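PDB 4YWF: AbyA5 from Verrucosispora maris, which catalyses acetate elimination in spirotetronate biosynthesis, acting as an esterase-like lyase of the alpha/beta-hydrolase superfamily. Local coordinates for residues A[243-248]-A[306-311]; A[237-242]-A[297-302]. The protein carries 4 engineered substitutions. All coordinates share one frame; numbering follows the deposited sequence.

Interaction 1. Residues A[243-248]-A[306-311]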
loop_
_atom_site.group_PDB
_atom_site.type_symbol
_atom_site.label_atom_id
_atom_site.label_comp_id
_atom_site.label_asym_id
_atom_site.label_seq_id
_atom_site.Cartn_x
_atom_site.Cartn_y
_atom_site.Cartn_z
ATOM N N VAL A 243 12.770 0.640 -7.615
ATOM C CA VAL A 243 14.089 0.377 -6.994
ATOM C C VAL A 243 15.170 1.437 -7.334
ATOM O O VAL A 243 15.608 2.165 -6.448
ATOM C CB VAL A 243 14.619 -0.985 -7.381
ATOM C CG1 VAL A 243 15.947 -1.207 -6.687
ATOM C CG2 VAL A 243 13.577 -2.070 -7.051
ATOM N N ALA A 244 15.543 1.546 -8.605
ATOM C CA ALA A 244 16.577 2.502 -8.995
ATOM C C ALA A 244 16.272 3.225 -10.263
ATOM O O ALA A 244 16.298 4.486 -10.321
ATOM C CB ALA A 244 17.945 1.765 -9.133
ATOM N N ALA A 245 16.132 2.421 -11.312
ATOM C CA ALA A 245 15.744 2.908 -12.613
ATOM C C ALA A 245 14.480 3.794 -12.644
ATOM O O ALA A 245 14.419 4.758 -13.425
ATOM C CB ALA A 245 15.560 1.776 -13.590
ATOM N N PHE A 246 13.466 3.463 -11.839
ATOM C CA PHE A 246 12.312 4.342 -11.749
ATOM C C PHE A 246 12.740 5.822 -11.435
ATOM O O PHE A 246 12.163 6.765 -11.933
ATOM C CB PHE A 246 11.323 3.825 -10.699
ATOM C CG PHE A 246 10.101 4.663 -10.584
ATOM C CD1 PHE A 246 9.099 4.560 -11.493
ATOM C CD2 PHE A 246 10.014 5.633 -9.600
ATOM C CE1 PHE A 246 7.983 5.400 -11.433
ATOM C CE2 PHE A 246 8.912 6.480 -9.513
ATOM C CZ PHE A 246 7.886 6.349 -10.423
ATOM N N PHE A 247 13.743 5.987 -10.595
ATOM C CA PHE A 247 14.079 7.251 -10.044
ATOM C C PHE A 247 15.087 7.973 -10.943
ATOM O O PHE A 247 15.239 9.150 -10.823
ATOM C CB PHE A 247 14.658 7.064 -8.661
ATOM C CG PHE A 247 13.700 6.476 -7.688
ATOM C CD1 PHE A 247 12.696 7.271 -7.132
ATOM C CD2 PHE A 247 13.790 5.122 -7.301
ATOM C CE1 PHE A 247 11.788 6.760 -6.218
ATOM C CE2 PHE A 247 12.866 4.617 -6.405
ATOM C CZ PHE A 247 11.852 5.414 -5.894
ATOM N N THR A 248 15.745 7.254 -11.841
ATOM C CA THR A 248 16.895 7.785 -12.611
ATOM C C THR A 248 16.757 7.667 -14.114
ATOM O O THR A 248 17.509 8.296 -14.845
ATOM C CB THR A 248 18.222 7.029 -12.255
ATOM O OG1 THR A 248 18.099 5.691 -12.702
ATOM C CG2 THR A 248 18.510 7.054 -10.718
ATOM N N ILE A 306 4.745 1.128 -15.189
ATOM C CA ILE A 306 5.164 2.113 -14.202
ATOM C C ILE A 306 6.569 1.770 -13.706
ATOM O O ILE A 306 7.403 2.631 -13.518
ATOM C CB ILE A 306 4.188 2.176 -13.005
ATOM C CG1 ILE A 306 2.729 2.083 -13.428
ATOM C CG2 ILE A 306 4.389 3.427 -12.201
ATOM C CD1 ILE A 306 2.312 3.011 -14.558
ATOM N N ILE A 307 6.814 0.499 -13.483
ATOM C CA ILE A 307 8.040 0.074 -12.934
ATOM C C ILE A 307 8.889 -0.511 -14.072
ATOM O O ILE A 307 8.454 -1.440 -14.737
ATOM C CB ILE A 307 7.803 -0.969 -11.841
ATOM C CG1 ILE A 307 6.748 -0.462 -10.833
ATOM C CG2 ILE A 307 9.111 -1.318 -11.138
ATOM C CD1 ILE A 307 7.018 0.905 -10.329
ATOM N N PRO A 308 10.085 0.042 -14.303
ATOM C CA PRO A 308 10.943 -0.510 -15.353
ATOM C C PRO A 308 11.523 -1.917 -15.065
ATOM O O PRO A 308 11.877 -2.252 -13.916
ATOM C CB PRO A 308 12.058 0.528 -15.505
ATOM C CG PRO A 308 11.866 1.536 -14.409
ATOM C CD PRO A 308 10.777 1.067 -13.499
ATOM N N PRO A 309 11.675 -2.744 -16.104
ATOM C CA PRO A 309 12.124 -4.162 -15.909
ATOM C C PRO A 309 13.501 -4.235 -15.227
ATOM O O PRO A 309 13.798 -5.153 -14.493
ATOM C CB PRO A 309 12.153 -4.760 -17.358
ATOM C CG PRO A 309 11.733 -3.638 -18.279
ATOM C CD PRO A 309 11.622 -2.340 -17.519
ATOM N N ALA A 310 14.284 -3.178 -15.382
ATOM C CA ALA A 310 15.584 -3.074 -14.721
ATOM C C ALA A 310 15.473 -3.062 -13.197
ATOM O O ALA A 310 16.461 -3.269 -12.516
ATOM C CB ALA A 310 16.318 -1.800 -15.190
ATOM N N ASP A 311 14.310 -2.753 -12.641
ATOM C CA ASP A 311 14.236 -2.632 -11.182
ATOM C C ASP A 311 14.143 -4.056 -10.546
ATOM O O ASP A 311 15.020 -4.427 -9.780
ATOM C CB ASP A 311 13.166 -1.629 -10.809
ATOM C CG ASP A 311 13.663 -0.211 -10.832
ATOM O OD1 ASP A 311 14.896 0.052 -10.826
ATOM O OD2 ASP A 311 12.836 0.677 -10.766
#
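Val243 meets Asp311 in the loop between strand 233-239 of the alpha/beta-hydrolase sheet and the short helix 245-248. Val243 N donates to Asp311 OD2 at 3.2 Å, from above the carboxylate plane. Its CG2 packs beside Asp311 CB, the two side chains sliding past each other in opposite directions. Ala244 N binds the other oxygen, Asp311 OD1, at 2.8 Å. Ala245 N reaches Asp311 OD1 as well, but that bond is bent to 125° and weak. The methyl of Ala245 sits on the Pro308 ring, CB to CG 3.8 Å, and also touches Ala310 CB. Phe246 N completes the grip, 3.1 Å from Asp311 OD2, on the syn side and from the opposite face to Val243 N. Three sound bonds and one weak one, from four successive backbone N-H groups, thus hold the carboxylate's rotation. With an alanine at Asp311, these amides would probably lose the carboxylate that accepts them, and the start of helix 245-248 would be freer to shift. With chi1 at -178° the ring of Phe246 swings away from its backbone N and comes up to Ile306, whose carbonyl oxygen accepts a hydrogen bond from Trp252 NE1. Ile306 O contacts the ring edge, 3.3 Å from Phe246 CD1.

Interaction 2. Residues A[237-242]-A[297-302]; sequences VTAGAP and AYVASG
Tyr298 OH donates to the carbonyl oxygen of Ala241, at 2.7 Å between OH and O. This is the shortest polar bond between the two segments. The acceptor lies in the plane of the tyrosine ring, at its edge. The ring gets there because CG stands anti to the backbone N of Tyr298 (chi1 -175°), which sends the side chain forward along the strand to the loop after Ala239. Gly240 N lies over one face of the ring, and Ala241 CB touches Tyr298 CE2 at 3.8 Å. Nearer the backbone, the Thr238 side chain runs alongside that of Tyr298, pointing the same way, and its CG2 is 3.5 Å from Tyr298 CD2. The hydroxyl of Thr238 points elsewhere and bonds to Ala215 O.

The backbones form a parallel pair in the central sheet of the alpha/beta-hydrolase fold. The strand segments 237-239 and 297-301 run 8° apart. Thr238 uses both its polar backbone atoms here: its N bonds to Ala297 O at 2.9 Å, and its O accepts from Val299 N at 3.0 Å. Gly240 N then bonds to Val299 O at 2.9 Å, just as the chain leaves the strand. Gly240 has a positive phi of 69°, which favours glycine. Val237, Ala297, Ala239 and Val299 share one face of the sheet, where Ala239 CB packs on Val299 CB at 3.8 Å.

Helix 337-351 covers that face, with Thr344 on Val237, Met351 on Ala297 and Trp343 on Val299. On the face of Thr238 and Tyr298, helix 310-318 brings Pro312 and Leu315 to the tyrosine. Strands 207-215 and 322-327 flank the pair within the sheet, bonding through Val237 and Tyr298 respectively.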
loop_
_atom_site.group_PDB
_atom_site.type_symbol
_atom_site.label_atom_id
_atom_site.label_comp_id
_atom_site.label_asym_id
_atom_site.label_seq_id
_atom_site.Cartn_x
_atom_site.Cartn_y
_atom_site.Cartn_z
ATOM N N VAL A 237 7.565 -8.420 1.872
ATOM C CA VAL A 237 6.824 -8.966 0.763
ATOM C C VAL A 237 6.229 -7.797 0.016
ATOM O O VAL A 237 5.527 -6.984 0.612
ATOM C CB VAL A 237 5.681 -9.936 1.204
ATOM C CG1 VAL A 237 5.045 -10.546 -0.027
ATOM C CG2 VAL A 237 6.218 -11.007 2.119
ATOM N N THR A 238 6.588 -7.679 -1.275
ATOM C CA THR A 238 6.141 -6.567 -2.112
ATOM C C THR A 238 5.667 -7.051 -3.539
ATOM O O THR A 238 5.645 -8.255 -3.856
ATOM C CB THR A 238 7.201 -5.440 -2.144
ATOM O OG1 THR A 238 6.644 -4.292 -2.803
ATOM C CG2 THR A 238 8.474 -5.870 -2.842
ATOM N N ALA A 239 5.176 -6.120 -4.330
ATOM C CA ALA A 239 4.689 -6.399 -5.662
ATOM C C ALA A 239 4.898 -5.108 -6.347
ATOM O O ALA A 239 4.424 -4.104 -5.875
ATOM C CB ALA A 239 3.191 -6.793 -5.667
ATOM N N GLY A 240 5.705 -5.095 -7.389
ATOM C CA GLY A 240 5.862 -3.870 -8.182
ATOM C C GLY A 240 6.574 -2.707 -7.529
ATOM O O GLY A 240 6.293 -1.541 -7.846
ATOM N N ALA A 241 7.477 -2.984 -6.596
ATOM C CA ALA A 241 8.139 -1.922 -5.872
ATOM C C ALA A 241 9.105 -1.267 -6.804
ATOM O O ALA A 241 9.835 -1.965 -7.533
ATOM C CB ALA A 241 8.878 -2.439 -4.605
ATOM N N PRO A 242 9.165 0.083 -6.797
ATOM C CA PRO A 242 10.271 0.691 -7.594
ATOM C C PRO A 242 11.653 0.559 -6.890
ATOM O O PRO A 242 11.720 0.388 -5.663
ATOM C CB PRO A 242 9.840 2.181 -7.694
ATOM C CG PRO A 242 9.034 2.392 -6.437
ATOM C CD PRO A 242 8.301 1.085 -6.185
ATOM N N ALA A 297 10.536 -10.932 -0.839
ATOM C CA ALA A 297 9.687 -11.552 -1.877
ATOM C C ALA A 297 9.068 -10.435 -2.706
ATOM O O ALA A 297 8.723 -9.389 -2.151
ATOM C CB ALA A 297 8.587 -12.421 -1.205
ATOM N N TYR A 298 8.980 -10.650 -4.031
ATOM C CA TYR A 298 8.553 -9.646 -4.965
ATOM C C TYR A 298 7.744 -10.221 -6.132
ATOM O O TYR A 298 8.199 -11.089 -6.922
ATOM C CB TYR A 298 9.830 -8.923 -5.451
ATOM C CG TYR A 298 9.669 -7.738 -6.347
ATOM C CD1 TYR A 298 9.156 -7.853 -7.635
ATOM C CD2 TYR A 298 10.078 -6.490 -5.920
ATOM C CE1 TYR A 298 9.042 -6.742 -8.457
ATOM C CE2 TYR A 298 9.946 -5.371 -6.692
ATOM C CZ TYR A 298 9.423 -5.486 -7.959
ATOM O OH TYR A 298 9.342 -4.343 -8.732
ATOM N N VAL A 299 6.565 -9.724 -6.289
ATOM C CA VAL A 299 5.725 -10.086 -7.436
ATOM C C VAL A 299 5.929 -9.027 -8.522
ATOM O O VAL A 299 5.543 -7.869 -8.360
ATOM C CB VAL A 299 4.230 -10.147 -7.124
ATOM C CG1 VAL A 299 3.478 -10.510 -8.430
ATOM C CG2 VAL A 299 3.897 -11.157 -6.030
ATOM N N ALA A 300 6.479 -9.461 -9.654
ATOM C CA ALA A 300 6.714 -8.594 -10.768
ATOM C C ALA A 300 5.612 -8.827 -11.859
ATOM O O ALA A 300 5.104 -9.927 -12.045
ATOM C CB ALA A 300 8.084 -8.842 -11.343
ATOM N N SER A 301 5.246 -7.745 -12.521
ATOM C CA SER A 301 4.252 -7.718 -13.636
ATOM C C SER A 301 5.041 -7.549 -14.924
ATOM O O SER A 301 5.685 -6.527 -15.092
ATOM C CB SER A 301 3.297 -6.563 -13.428
ATOM O OG SER A 301 2.492 -6.853 -12.272
ATOM N N GLY A 302 5.022 -8.559 -15.794
ATOM C CA GLY A 302 5.905 -8.637 -16.969
ATOM C C GLY A 302 5.780 -7.461 -17.895
ATOM O O GLY A 302 6.740 -7.046 -18.515
#

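In the fold
Strand 233-239 comes first and runs through 237-242 directly into 243-248. Helices 250-255 to 286-290 follow before strand 296-301 returns the chain to the sheet. Interaction 2 closes this largely helical excursion by pairing the two strands. The chain then passes through 306-311 into helix 310-318, and interaction 1 closes a second loop against 243-248. The two loops cross, since their segments alternate along the chain. Interaction 2 joins neighbouring strands, and interaction 1 ties together what follows each of them. Their centres are about 12 Å apart. Ile307 bridges them: its CG1 packs on Gly240 O at 3.2 Å, and its CG2 lies near Tyr298 OH.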